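Local structure of hypothetical protein Atu2684 (Agrobacterium tumefaciens, 2AXO) at residues V174-V185 with M197-T208. The protein is of unknown function but carries a disulfide-forming cysteine pair in a region related to thioredoxins, so a redox role is possible. Sequence-based numbering, arbitrary orientation.
Sequences VVVAYFTREQTV and MSYWHSVYDVQT
Met-197, a selenomethionine, and Val-185 exchange two backbone hydrogen bonds. At Tyr-199, again bonded both ways to Gln-183, the ring takes Val-185 CG1 in its plane at the edge, 3.7 Å from CE2. Trp-200 turns a ring face to Glu-182 in a CH-pi contact, Glu-182 CB 3.5 Å from the centroid of the six-membered ring and almost on its normal; with CG anti to the backbone N (chi1 -177°), the glutamate chain continues over the indole to CE2. Arg-181 comes to the edge of the indole, NE in plane and 3.5 Å from Trp-200 CZ3, its guanidinium turned nearly upright so that CZ3 meets its face. His-201 sits at the corner where both strands of this antiparallel beta hairpin bend, and its positive phi (53°) belongs to that turn. Its ring stacks face to face on Phe-179, planes 22° apart, while NE2 accepts a bent bond from Arg-181 NH1 (3.0 Å) and ND1 donates to Gly-75 O. A water bridges the bend, binding Thr-180 OG1, Tyr-199 O and Ser-202 N where the direct Ser-202 N to Thr-180 O bond is weak. Past Val-203 a beta bulge shifts the register by one, and Tyr-204 folds its ring over Tyr-178 CB, 4.0 Å from the centroid. Asp-205 runs beside the Tyr-178 ring and salt-bridges Lys-228, also in cation-pi contact with that ring. Val-206 CG1 meets Val-175 CG1 at 3.5 Å on the other face; Gln-207, back on the Tyr-178 side, sets its amide nearly perpendicular to the tyrosine ring, CG in plane at the edge.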
loop_
_atom_site.group_PDB
_atom_site.type_symbol
_atom_site.label_atom_id
_atom_site.label_comp_id
_atom_site.label_asym_id
_atom_site.label_seq_id
_atom_site.Cartn_x
_atom_site.Cartn_y
_atom_site.Cartn_z
ATOM N N VAL A 174 -17.024 -18.093 -3.455
ATOM C CA VAL A 174 -16.220 -19.085 -4.129
ATOM C C VAL A 174 -15.226 -18.226 -4.903
ATOM O O VAL A 174 -15.557 -17.658 -5.942
ATOM C CB VAL A 174 -17.064 -19.933 -5.094
ATOM C CG1 VAL A 174 -16.171 -20.919 -5.836
ATOM C CG2 VAL A 174 -18.139 -20.683 -4.308
ATOM N N VAL A 175 -14.013 -18.112 -4.369
ATOM C CA VAL A 175 -12.967 -17.292 -4.979
ATOM C C VAL A 175 -11.963 -18.117 -5.787
ATOM O O VAL A 175 -11.487 -19.152 -5.327
ATOM C CB VAL A 175 -12.190 -16.507 -3.887
ATOM C CG1 VAL A 175 -11.119 -15.622 -4.522
ATOM C CG2 VAL A 175 -13.159 -15.671 -3.060
ATOM N N VAL A 176 -11.644 -17.652 -6.990
ATOM C CA VAL A 176 -10.674 -18.345 -7.826
ATOM C C VAL A 176 -9.500 -17.421 -8.089
ATOM O O VAL A 176 -9.671 -16.304 -8.589
ATOM C CB VAL A 176 -11.267 -18.778 -9.184
ATOM C CG1 VAL A 176 -10.196 -19.479 -10.020
ATOM C CG2 VAL A 176 -12.453 -19.703 -8.968
ATOM N N ALA A 177 -8.310 -17.892 -7.736
ATOM C CA ALA A 177 -7.087 -17.132 -7.937
ATOM C C ALA A 177 -6.308 -17.826 -9.045
ATOM O O ALA A 177 -5.914 -18.989 -8.914
ATOM C CB ALA A 177 -6.265 -17.092 -6.648
ATOM N N TYR A 178 -6.112 -17.112 -10.148
ATOM C CA TYR A 178 -5.396 -17.649 -11.298
ATOM C C TYR A 178 -3.917 -17.315 -11.185
ATOM O O TYR A 178 -3.553 -16.195 -10.841
ATOM C CB TYR A 178 -5.973 -17.045 -12.581
ATOM C CG TYR A 178 -7.450 -17.328 -12.770
ATOM C CD1 TYR A 178 -7.883 -18.534 -13.323
ATOM C CD2 TYR A 178 -8.414 -16.398 -12.376
ATOM C CE1 TYR A 178 -9.247 -18.811 -13.486
ATOM C CE2 TYR A 178 -9.780 -16.662 -12.530
ATOM C CZ TYR A 178 -10.188 -17.868 -13.083
ATOM O OH TYR A 178 -11.531 -18.131 -13.224
ATOM N N PHE A 179 -3.062 -18.291 -11.469
ATOM C CA PHE A 179 -1.630 -18.060 -11.388
ATOM C C PHE A 179 -0.864 -18.779 -12.478
ATOM O O PHE A 179 -1.387 -19.675 -13.154
ATOM C CB PHE A 179 -1.082 -18.518 -10.026
ATOM C CG PHE A 179 -1.364 -19.960 -9.711
ATOM C CD1 PHE A 179 -2.432 -20.304 -8.885
ATOM C CD2 PHE A 179 -0.577 -20.978 -10.257
ATOM C CE1 PHE A 179 -2.718 -21.638 -8.605
ATOM C CE2 PHE A 179 -0.852 -22.318 -9.987
ATOM C CZ PHE A 179 -1.926 -22.650 -9.158
ATOM N N THR A 180 0.378 -18.350 -12.658
ATOM C CA THR A 180 1.270 -18.988 -13.600
ATOM C C THR A 180 1.954 -20.005 -12.698
ATOM O O THR A 180 2.142 -19.760 -11.509
ATOM C CB THR A 180 2.317 -17.996 -14.175
ATOM O OG1 THR A 180 3.022 -17.355 -13.099
ATOM C CG2 THR A 180 1.631 -16.939 -15.030
ATOM N N ARG A 181 2.290 -21.158 -13.252
ATOM C CA ARG A 181 2.941 -22.204 -12.482
ATOM C C ARG A 181 4.329 -21.739 -12.055
ATOM O O ARG A 181 4.637 -21.671 -10.864
ATOM C CB ARG A 181 3.022 -23.464 -13.339
ATOM C CG ARG A 181 3.851 -24.580 -12.768
ATOM C CD ARG A 181 3.280 -25.117 -11.479
ATOM N NE ARG A 181 3.856 -26.424 -11.197
ATOM C CZ ARG A 181 3.725 -27.069 -10.049
ATOM N NH1 ARG A 181 3.031 -26.523 -9.054
ATOM N NH2 ARG A 181 4.288 -28.258 -9.901
ATOM N N GLU A 182 5.164 -21.413 -13.035
ATOM C CA GLU A 182 6.511 -20.925 -12.773
ATOM C C GLU A 182 6.849 -19.836 -13.783
ATOM O O GLU A 182 6.674 -20.024 -14.981
ATOM C CB GLU A 182 7.533 -22.055 -12.887
ATOM C CG GLU A 182 8.941 -21.610 -12.548
ATOM C CD GLU A 182 9.869 -21.632 -13.739
ATOM O OE1 GLU A 182 10.269 -22.742 -14.159
ATOM O OE2 GLU A 182 10.196 -20.542 -14.260
ATOM N N GLN A 183 7.329 -18.699 -13.305
ATOM C CA GLN A 183 7.676 -17.619 -14.213
ATOM C C GLN A 183 9.050 -17.066 -13.872
ATOM O O GLN A 183 9.349 -16.787 -12.711
ATOM C CB GLN A 183 6.626 -16.507 -14.136
ATOM C CG GLN A 183 6.643 -15.555 -15.319
ATOM C CD GLN A 183 5.459 -14.609 -15.315
ATOM O OE1 GLN A 183 4.313 -15.035 -15.163
ATOM N NE2 GLN A 183 5.727 -13.320 -15.491
ATOM N N THR A 184 9.893 -16.920 -14.888
ATOM C CA THR A 184 11.234 -16.396 -14.671
ATOM C C THR A 184 11.301 -14.934 -15.072
ATOM O O THR A 184 10.697 -14.527 -16.066
ATOM C CB THR A 184 12.285 -17.180 -15.480
ATOM O OG1 THR A 184 11.952 -17.127 -16.873
ATOM C CG2 THR A 184 12.335 -18.626 -15.024
ATOM N N VAL A 185 12.030 -14.146 -14.292
ATOM C CA VAL A 185 12.186 -12.726 -14.574
ATOM C C VAL A 185 13.669 -12.379 -14.563
ATOM O O VAL A 185 14.458 -13.030 -13.876
ATOM C CB VAL A 185 11.457 -11.858 -13.524
ATOM C CG1 VAL A 185 12.093 -12.046 -12.152
ATOM C CG2 VAL A 185 11.504 -10.396 -13.940
HETATM N N MSE A 197 15.560 -14.950 -12.124
HETATM C CA MSE A 197 14.962 -15.489 -10.909
HETATM C C MSE A 197 13.635 -16.152 -11.252
HETATM O O MSE A 197 12.960 -15.759 -12.205
HETATM C CB MSE A 197 14.736 -14.382 -9.872
HETATM C CG MSE A 197 16.005 -13.923 -9.170
HETATM SE SE MSE A 197 15.690 -12.724 -7.675
HETATM C CE MSE A 197 15.285 -14.033 -6.310
ATOM N N SER A 198 13.269 -17.161 -10.473
ATOM C CA SER A 198 12.029 -17.886 -10.706
ATOM C C SER A 198 11.028 -17.718 -9.570
ATOM O O SER A 198 11.388 -17.782 -8.397
ATOM C CB SER A 198 12.331 -19.371 -10.910
ATOM O OG SER A 198 11.139 -20.135 -10.914
ATOM N N TYR A 199 9.769 -17.497 -9.936
ATOM C CA TYR A 199 8.686 -17.338 -8.973
ATOM C C TYR A 199 7.625 -18.378 -9.284
ATOM O O TYR A 199 7.400 -18.704 -10.445
ATOM C CB TYR A 199 8.093 -15.932 -9.069
ATOM C CG TYR A 199 9.019 -14.866 -8.540
ATOM C CD1 TYR A 199 9.123 -14.624 -7.171
ATOM C CD2 TYR A 199 9.815 -14.116 -9.406
ATOM C CE1 TYR A 199 9.997 -13.659 -6.679
ATOM C CE2 TYR A 199 10.694 -13.151 -8.922
ATOM C CZ TYR A 199 10.778 -12.929 -7.563
ATOM O OH TYR A 199 11.636 -11.971 -7.084
ATOM N N TRP A 200 6.976 -18.894 -8.244
ATOM C CA TRP A 200 5.958 -19.925 -8.418
ATOM C C TRP A 200 4.586 -19.506 -7.919
ATOM O O TRP A 200 4.469 -18.791 -6.927
ATOM C CB TRP A 200 6.384 -21.209 -7.697
ATOM C CG TRP A 200 7.595 -21.855 -8.306
ATOM C CD1 TRP A 200 8.891 -21.434 -8.209
ATOM C CD2 TRP A 200 7.606 -22.997 -9.166
ATOM N NE1 TRP A 200 9.708 -22.245 -8.961
ATOM C CE2 TRP A 200 8.945 -23.213 -9.558
ATOM C CE3 TRP A 200 6.613 -23.863 -9.643
ATOM C CZ2 TRP A 200 9.316 -24.254 -10.414
ATOM C CZ3 TRP A 200 6.981 -24.899 -10.493
ATOM C CH2 TRP A 200 8.324 -25.085 -10.868
ATOM N N HIS A 201 3.557 -19.971 -8.624
ATOM C CA HIS A 201 2.165 -19.688 -8.300
ATOM C C HIS A 201 1.854 -18.196 -8.146
ATOM O O HIS A 201 1.112 -17.792 -7.253
ATOM C CB HIS A 201 1.752 -20.481 -7.048
ATOM C CG HIS A 201 1.660 -21.961 -7.279
ATOM N ND1 HIS A 201 0.939 -22.804 -6.461
ATOM C CD2 HIS A 201 2.179 -22.741 -8.261
ATOM C CE1 HIS A 201 1.010 -24.038 -6.932
ATOM N NE2 HIS A 201 1.755 -24.027 -8.022
ATOM N N SER A 202 2.425 -17.398 -9.045
ATOM C CA SER A 202 2.230 -15.954 -9.071
ATOM C C SER A 202 0.827 -15.633 -9.586
ATOM O O SER A 202 0.514 -15.842 -10.763
ATOM C CB SER A 202 3.279 -15.289 -9.971
ATOM O OG SER A 202 4.585 -15.467 -9.457
ATOM N N VAL A 203 -0.014 -15.129 -8.689
ATOM C CA VAL A 203 -1.393 -14.789 -9.020
ATOM C C VAL A 203 -1.498 -13.539 -9.896
ATOM O O VAL A 203 -0.921 -12.502 -9.579
ATOM C CB VAL A 203 -2.206 -14.579 -7.725
ATOM C CG1 VAL A 203 -3.638 -14.178 -8.049
ATOM C CG2 VAL A 203 -2.190 -15.863 -6.898
ATOM N N TYR A 204 -2.237 -13.647 -10.997
ATOM C CA TYR A 204 -2.409 -12.509 -11.893
ATOM C C TYR A 204 -3.858 -12.057 -12.016
ATOM O O TYR A 204 -4.147 -11.054 -12.669
ATOM C CB TYR A 204 -1.856 -12.820 -13.283
ATOM C CG TYR A 204 -2.544 -13.957 -13.993
ATOM C CD1 TYR A 204 -2.056 -15.259 -13.898
ATOM C CD2 TYR A 204 -3.668 -13.728 -14.782
ATOM C CE1 TYR A 204 -2.667 -16.307 -14.579
ATOM C CE2 TYR A 204 -4.290 -14.767 -15.464
ATOM C CZ TYR A 204 -3.782 -16.054 -15.362
ATOM O OH TYR A 204 -4.382 -17.077 -16.058
ATOM N N ASP A 205 -4.772 -12.809 -11.410
ATOM C CA ASP A 205 -6.183 -12.446 -11.431
ATOM C C ASP A 205 -6.944 -13.225 -10.373
ATOM O O ASP A 205 -6.698 -14.410 -10.162
ATOM C CB ASP A 205 -6.809 -12.693 -12.810
ATOM C CG ASP A 205 -8.226 -12.146 -12.907
ATOM O OD1 ASP A 205 -8.457 -11.016 -12.424
ATOM O OD2 ASP A 205 -9.109 -12.836 -13.466
ATOM N N VAL A 206 -7.864 -12.537 -9.706
ATOM C CA VAL A 206 -8.681 -13.135 -8.655
ATOM C C VAL A 206 -10.131 -12.743 -8.922
ATOM O O VAL A 206 -10.417 -11.574 -9.177
ATOM C CB VAL A 206 -8.284 -12.593 -7.256
ATOM C CG1 VAL A 206 -9.156 -13.228 -6.186
ATOM C CG2 VAL A 206 -6.807 -12.864 -6.983
ATOM N N GLN A 207 -11.045 -13.705 -8.870
ATOM C CA GLN A 207 -12.452 -13.406 -9.108
ATOM C C GLN A 207 -13.377 -14.311 -8.314
ATOM O O GLN A 207 -13.055 -15.468 -8.026
ATOM C CB GLN A 207 -12.787 -13.522 -10.597
ATOM C CG GLN A 207 -12.514 -14.888 -11.192
ATOM C CD GLN A 207 -12.800 -14.942 -12.682
ATOM O OE1 GLN A 207 -12.412 -14.046 -13.433
ATOM N NE2 GLN A 207 -13.459 -16.005 -13.119
ATOM N N THR A 208 -14.528 -13.762 -7.952
ATOM C CA THR A 208 -15.533 -14.497 -7.206
ATOM C C THR A 208 -16.489 -15.080 -8.231
ATOM O O THR A 208 -17.080 -14.345 -9.021
ATOM C CB THR A 208 -16.285 -13.568 -6.253
ATOM O OG1 THR A 208 -15.355 -12.994 -5.328
ATOM C CG2 THR A 208 -17.349 -14.335 -5.489
HETATM O O HOH W 1 4.712 -17.816 -10.965
#